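Side-chain contact in GphF Dehydratase 1 (Archangium violaceum, PDB 6MBF), which probably dehydrates polyketide intermediates, and may isomerise the resulting double bond, as a dehydratase domain of the gephyronic acid polyketide synthase: residues E156-R159 / I160-G163. Sequence-based numbering, arbitrary orientation.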
loop_
_atom_site.group_PDB
_atom_site.type_symbol
_atom_site.label_atom_id
_atom_site.label_comp_id
_atom_site.label_asym_id
_atom_site.label_seq_id
_atom_site.Cartn_x
_atom_site.Cartn_y
_atom_site.Cartn_z
ATOM N N GLU A 156 -8.312 -14.978 11.402
ATOM C CA GLU A 156 -7.650 -15.883 12.326
ATOM C C GLU A 156 -6.531 -16.653 11.633
ATOM O O GLU A 156 -5.450 -16.815 12.203
ATOM C CB GLU A 156 -8.695 -16.796 12.970
ATOM C CG GLU A 156 -9.512 -16.026 14.019
ATOM C CD GLU A 156 -10.581 -16.866 14.689
ATOM O OE1 GLU A 156 -11.509 -16.281 15.285
ATOM O OE2 GLU A 156 -10.493 -18.104 14.616
ATOM N N ARG A 157 -6.746 -17.078 10.383
ATOM C CA ARG A 157 -5.670 -17.716 9.625
ATOM C C ARG A 157 -4.537 -16.741 9.317
ATOM O O ARG A 157 -3.363 -17.132 9.287
ATOM C CB ARG A 157 -6.210 -18.298 8.320
ATOM C CG ARG A 157 -7.198 -19.438 8.482
ATOM C CD ARG A 157 -8.013 -19.591 7.207
ATOM N NE ARG A 157 -7.722 -20.825 6.487
ATOM C CZ ARG A 157 -8.642 -21.732 6.173
ATOM N NH1 ARG A 157 -9.911 -21.533 6.506
ATOM N NH2 ARG A 157 -8.297 -22.831 5.515
ATOM N N MET A 158 -4.864 -15.475 9.064
ATOM C CA MET A 158 -3.862 -14.485 8.688
ATOM C C MET A 158 -3.196 -13.813 9.888
ATOM O O MET A 158 -2.321 -12.963 9.696
ATOM C CB MET A 158 -4.489 -13.413 7.783
ATOM C CG MET A 158 -4.974 -13.940 6.424
ATOM S SD MET A 158 -3.639 -14.502 5.342
ATOM C CE MET A 158 -2.920 -12.935 4.850
ATOM N N ARG A 159 -3.571 -14.166 11.118
ATOM C CA ARG A 159 -3.011 -13.435 12.249
ATOM C C ARG A 159 -1.528 -13.709 12.454
ATOM O O ARG A 159 -0.875 -12.952 13.183
ATOM C CB ARG A 159 -3.791 -13.751 13.527
ATOM C CG ARG A 159 -3.533 -15.120 14.110
ATOM C CD ARG A 159 -4.525 -15.380 15.243
ATOM N NE ARG A 159 -4.661 -16.799 15.553
ATOM C CZ ARG A 159 -4.073 -17.396 16.581
ATOM N NH1 ARG A 159 -3.306 -16.697 17.408
ATOM N NH2 ARG A 159 -4.258 -18.693 16.787
ATOM N N ILE A 160 -0.973 -14.737 11.800
ATOM C CA ILE A 160 0.470 -14.929 11.800
ATOM C C ILE A 160 1.172 -13.882 10.950
ATOM O O ILE A 160 2.391 -13.695 11.084
ATOM C CB ILE A 160 0.831 -16.347 11.320
ATOM C CG1 ILE A 160 0.257 -16.617 9.926
ATOM C CG2 ILE A 160 0.314 -17.377 12.307
ATOM C CD1 ILE A 160 0.764 -17.903 9.310
ATOM N N TYR A 161 0.430 -13.196 10.071
ATOM C CA TYR A 161 0.981 -12.135 9.242
ATOM C C TYR A 161 0.524 -10.742 9.641
ATOM O O TYR A 161 1.212 -9.775 9.308
ATOM C CB TYR A 161 0.594 -12.338 7.772
ATOM C CG TYR A 161 0.931 -13.696 7.222
ATOM C CD1 TYR A 161 2.194 -14.247 7.397
ATOM C CD2 TYR A 161 -0.020 -14.429 6.517
ATOM C CE1 TYR A 161 2.505 -15.508 6.877
ATOM C CE2 TYR A 161 0.279 -15.684 6.006
ATOM C CZ TYR A 161 1.531 -16.211 6.189
ATOM O OH TYR A 161 1.813 -17.450 5.665
ATOM N N TYR A 162 -0.609 -10.612 10.320
ATOM C CA TYR A 162 -1.236 -9.312 10.515
ATOM C C TYR A 162 -1.718 -9.171 11.946
ATOM O O TYR A 162 -2.356 -10.087 12.476
ATOM C CB TYR A 162 -2.428 -9.141 9.579
ATOM C CG TYR A 162 -2.098 -8.712 8.170
ATOM C CD1 TYR A 162 -1.636 -7.419 7.908
ATOM C CD2 TYR A 162 -2.321 -9.567 7.094
ATOM C CE1 TYR A 162 -1.362 -7.004 6.609
ATOM C CE2 TYR A 162 -2.053 -9.161 5.789
ATOM C CZ TYR A 162 -1.583 -7.876 5.551
ATOM O OH TYR A 162 -1.331 -7.475 4.249
ATOM N N GLY A 163 -1.445 -8.018 12.547
ATOM C CA GLY A 163 -1.938 -7.704 13.866
ATOM C C GLY A 163 -3.266 -6.970 13.855
ATOM O O GLY A 163 -3.861 -6.708 12.799
#
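At the turn that follows helix 151-158, in the second hotdog half of the dehydratase, M158 meets Y161 and Y162. The carbonyl oxygen of M158 receives two backbone N-H groups. The firmer bond comes from Y161 N, 2.8 Å from M158 O, with an angle of 152° at the hydrogen. This donor stands above the carbonyl plane. Y162 N lies 3.0 Å from M158 O, and its bond is weak and bent. The chain thus folds back around one oxygen. R159 CA also makes a CA-H...O contact of 3.4 Å with Y162 O.

The M158 methyl reaches the edges of both tyrosines, and its sulfur that of Y161. Its chain bends at chi2 (-67°) and again at chi3 (-73°), which carries CE across to both rings. M158 CE lies 3.7 Å from Y161 CD2 and 4.0 Å from Y162 CE2, at the edge of each ring. M158 SD is 3.8 Å from Y161 CD2, close to the ring plane, so this Met-aromatic contact is edge-on. I160 CG1 covers one face of the Y161 ring, 3.8 Å above its plane.

The phenol ends are held elsewhere. Y161 OH bonds to H220 O. Y162 OH bonds to D204 OD1, and the Y162 side chain packs on Q208 and F211 of the same helix, 200-214. Y162 also meets the ring of H41, and its side chain is about 6 Å from a bound magnesium ion. An alanine here removes the sulfur and methyl, and would probably leave a gap at the edges of Y161 and Y162. The contact therefore joins two kinds of hold: a shared carbonyl sets the turn, while the methyl touches the edges of two rings fixed at their hydroxyls, and the sulfur that of Y161.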